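Local coordinates for insecticidal crystal protein Cry7Cal (Bacillus thuringiensis, PDB 5ZI1), which is an insecticidal delta-endotoxin active against locusts, probably acting by binding receptors in the insect gut, at residues Gly259-Tyr268 / Asn397-Ser405. Residues are numbered along the deposited sequence; the frame is centred on the assembly and turned at random.
Sequences GLTGINETKY and NIPSSKCKS
Where the irregular loop 259-268 passes the 3-10 turn 400-402 and the residues around Lys404 in the strand that follows, CA of Leu260 lies 5.9 Å from CA of Lys404, and the CA atoms of Ile263 and Lys402 are 6.1 Å apart. Lys402 buries the largest area, 101 Å². Its CB sits 3.8 Å from the centroid of the Tyr268 ring and 8° off the ring normal, a CH-pi contact over the face; Lys267 CG covers the opposite face. The Lys402 chain, bent at chi2 (-56°) and chi4 (-138°), runs on beside CD2 and CE2 of the ring, and NZ meets the syn lone pair of Glu265 OE2 at 3.2 Å in a salt bridge. Tyr268 also meets the buried Ile398, CE1 to CG2 at 3.6 Å, while its OH is hydrogen-bonded to Asp310. Ile263 CD1 approaches Ser401 O at 3.4 Å, and Leu260 CD1 reaches Lys402 O at 3.6 Å. Farther along, the methylenes of Lys404 pass Thr261 OG1, its NZ bonding to Thr406. The loop thus packs on the turn leading into an outermost strand of a middle-domain antiparallel sheet by van der Waals and CH-pi contacts: Tyr268 takes the aliphatic part of Lys402, Glu265 its charged end, so two loop residues hold one lysine.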
loop_
_atom_site.group_PDB
_atom_site.type_symbol
_atom_site.label_atom_id
_atom_site.label_comp_id
_atom_site.label_asym_id
_atom_site.label_seq_id
_atom_site.Cartn_x
_atom_site.Cartn_y
_atom_site.Cartn_z
ATOM N N GLY A 259 -21.525 -10.046 2.826
ATOM C CA GLY A 259 -22.429 -11.004 3.418
ATOM C C GLY A 259 -23.422 -10.273 4.298
ATOM O O GLY A 259 -23.234 -9.104 4.642
ATOM N N LEU A 260 -24.497 -10.975 4.653
ATOM C CA LEU A 260 -25.544 -10.352 5.451
ATOM C C LEU A 260 -25.084 -10.174 6.895
ATOM O O LEU A 260 -24.616 -11.119 7.530
ATOM C CB LEU A 260 -26.810 -11.191 5.403
ATOM C CG LEU A 260 -27.993 -10.639 6.196
ATOM C CD1 LEU A 260 -28.528 -9.363 5.545
ATOM C CD2 LEU A 260 -29.079 -11.701 6.270
ATOM N N THR A 261 -25.197 -8.950 7.403
ATOM C CA THR A 261 -25.037 -8.657 8.818
ATOM C C THR A 261 -26.078 -7.621 9.224
ATOM O O THR A 261 -26.673 -6.940 8.379
ATOM C CB THR A 261 -23.637 -8.101 9.179
ATOM O OG1 THR A 261 -23.460 -6.819 8.559
ATOM C CG2 THR A 261 -22.536 -9.043 8.755
ATOM N N GLY A 262 -26.280 -7.499 10.536
ATOM C CA GLY A 262 -27.057 -6.414 11.090
ATOM C C GLY A 262 -28.554 -6.650 11.226
ATOM O O GLY A 262 -29.232 -5.814 11.831
ATOM N N ILE A 263 -29.096 -7.738 10.681
ATOM C CA ILE A 263 -30.536 -7.994 10.791
ATOM C C ILE A 263 -30.866 -8.719 12.094
ATOM O O ILE A 263 -31.789 -8.335 12.816
ATOM C CB ILE A 263 -31.041 -8.787 9.562
ATOM C CG1 ILE A 263 -30.564 -8.154 8.253
ATOM C CG2 ILE A 263 -32.557 -8.859 9.559
ATOM C CD1 ILE A 263 -30.946 -6.715 8.103
ATOM N N ASN A 264 -30.094 -9.766 12.397
ATOM C CA ASN A 264 -30.157 -10.535 13.641
ATOM C C ASN A 264 -31.595 -10.970 13.953
ATOM O O ASN A 264 -32.240 -10.535 14.909
ATOM C CB ASN A 264 -29.501 -9.746 14.777
ATOM C CG ASN A 264 -28.063 -9.333 14.428
ATOM O OD1 ASN A 264 -27.809 -8.178 14.079
ATOM N ND2 ASN A 264 -27.129 -10.296 14.476
ATOM N N GLU A 265 -32.070 -11.845 13.066
ATOM C CA GLU A 265 -33.267 -12.650 13.245
ATOM C C GLU A 265 -32.904 -14.071 12.848
ATOM O O GLU A 265 -32.018 -14.282 12.016
ATOM C CB GLU A 265 -34.451 -12.118 12.399
ATOM C CG GLU A 265 -34.934 -10.756 12.868
ATOM C CD GLU A 265 -35.889 -10.092 11.907
ATOM O OE1 GLU A 265 -36.349 -10.760 10.956
ATOM O OE2 GLU A 265 -36.175 -8.889 12.102
ATOM N N THR A 266 -33.573 -15.051 13.458
ATOM C CA THR A 266 -33.154 -16.434 13.252
ATOM C C THR A 266 -33.159 -16.814 11.778
ATOM O O THR A 266 -32.379 -17.677 11.360
ATOM C CB THR A 266 -34.040 -17.397 14.043
ATOM O OG1 THR A 266 -35.230 -17.668 13.299
ATOM C CG2 THR A 266 -34.409 -16.805 15.386
ATOM N N LYS A 267 -34.005 -16.170 10.967
ATOM C CA LYS A 267 -34.057 -16.502 9.549
ATOM C C LYS A 267 -33.006 -15.738 8.746
ATOM O O LYS A 267 -32.514 -16.235 7.725
ATOM C CB LYS A 267 -35.451 -16.210 9.003
ATOM C CG LYS A 267 -35.686 -16.702 7.610
ATOM C CD LYS A 267 -37.162 -17.025 7.404
ATOM C CE LYS A 267 -37.595 -16.641 6.004
ATOM N NZ LYS A 267 -39.089 -16.739 5.792
ATOM N N TYR A 268 -32.657 -14.535 9.182
ATOM C CA TYR A 268 -31.677 -13.701 8.497
ATOM C C TYR A 268 -30.456 -13.475 9.395
ATOM O O TYR A 268 -30.182 -12.347 9.815
ATOM C CB TYR A 268 -32.334 -12.386 8.095
ATOM C CG TYR A 268 -33.586 -12.582 7.263
ATOM C CD1 TYR A 268 -33.501 -13.053 5.962
ATOM C CD2 TYR A 268 -34.853 -12.304 7.780
ATOM C CE1 TYR A 268 -34.624 -13.247 5.196
ATOM C CE2 TYR A 268 -35.989 -12.488 7.017
ATOM C CZ TYR A 268 -35.870 -12.960 5.726
ATOM O OH TYR A 268 -36.987 -13.159 4.944
ATOM N N ASN A 397 -36.992 -11.500 -3.635
ATOM C CA ASN A 397 -38.202 -10.964 -3.030
ATOM C C ASN A 397 -38.089 -10.890 -1.516
ATOM O O ASN A 397 -39.117 -10.815 -0.826
ATOM C CB ASN A 397 -39.439 -11.776 -3.448
ATOM C CG ASN A 397 -39.457 -13.193 -2.875
ATOM O OD1 ASN A 397 -38.670 -13.562 -1.984
ATOM N ND2 ASN A 397 -40.379 -13.997 -3.382
ATOM N N ILE A 398 -36.864 -10.947 -0.986
ATOM C CA ILE A 398 -36.683 -10.714 0.451
ATOM C C ILE A 398 -36.956 -9.244 0.740
ATOM O O ILE A 398 -36.476 -8.378 -0.012
ATOM C CB ILE A 398 -35.272 -11.107 0.893
ATOM C CG1 ILE A 398 -34.960 -12.545 0.506
ATOM C CG2 ILE A 398 -35.130 -10.978 2.393
ATOM C CD1 ILE A 398 -33.476 -12.824 0.437
ATOM N N PRO A 399 -37.740 -8.916 1.771
ATOM C CA PRO A 399 -37.987 -7.505 2.089
ATOM C C PRO A 399 -36.678 -6.749 2.257
ATOM O O PRO A 399 -35.706 -7.266 2.820
ATOM C CB PRO A 399 -38.777 -7.566 3.401
ATOM C CG PRO A 399 -39.379 -8.918 3.436
ATOM C CD PRO A 399 -38.442 -9.826 2.691
ATOM N N SER A 400 -36.670 -5.510 1.756
ATOM C CA SER A 400 -35.449 -4.716 1.702
ATOM C C SER A 400 -34.833 -4.523 3.075
ATOM O O SER A 400 -33.603 -4.456 3.195
ATOM C CB SER A 400 -35.747 -3.366 1.071
ATOM O OG SER A 400 -36.158 -3.562 -0.263
ATOM N N SER A 401 -35.665 -4.426 4.113
ATOM C CA SER A 401 -35.166 -4.244 5.468
ATOM C C SER A 401 -34.521 -5.506 6.020
ATOM O O SER A 401 -33.950 -5.461 7.113
ATOM C CB SER A 401 -36.293 -3.793 6.396
ATOM O OG SER A 401 -37.181 -4.861 6.673
ATOM N N LYS A 402 -34.606 -6.623 5.306
ATOM C CA LYS A 402 -33.917 -7.847 5.682
ATOM C C LYS A 402 -32.655 -8.073 4.860
ATOM O O LYS A 402 -32.055 -9.150 4.941
ATOM C CB LYS A 402 -34.855 -9.049 5.542
ATOM C CG LYS A 402 -36.195 -8.896 6.273
ATOM C CD LYS A 402 -36.027 -8.599 7.768
ATOM C CE LYS A 402 -37.362 -8.772 8.505
ATOM N NZ LYS A 402 -37.596 -7.693 9.516
ATOM N N CYS A 403 -32.268 -7.098 4.048
ATOM C CA CYS A 403 -31.085 -7.172 3.205
ATOM C C CYS A 403 -30.105 -6.106 3.658
ATOM O O CYS A 403 -30.451 -5.195 4.416
ATOM C CB CYS A 403 -31.446 -6.989 1.721
ATOM S SG CYS A 403 -32.667 -8.195 1.151
ATOM N N LYS A 404 -28.865 -6.220 3.188
ATOM C CA LYS A 404 -27.851 -5.227 3.501
ATOM C C LYS A 404 -27.278 -4.704 2.202
ATOM O O LYS A 404 -26.762 -5.479 1.386
ATOM C CB LYS A 404 -26.751 -5.803 4.391
ATOM C CG LYS A 404 -25.635 -4.809 4.628
ATOM C CD LYS A 404 -24.574 -5.373 5.518
ATOM C CE LYS A 404 -23.549 -4.303 5.875
ATOM N NZ LYS A 404 -22.579 -4.071 4.763
ATOM N N SER A 405 -27.396 -3.400 1.998
ATOM C CA SER A 405 -26.755 -2.746 0.875
ATOM C C SER A 405 -25.442 -2.128 1.345
ATOM O O SER A 405 -25.321 -1.688 2.492
ATOM C CB SER A 405 -27.668 -1.683 0.274
ATOM O OG SER A 405 -27.940 -0.696 1.241
#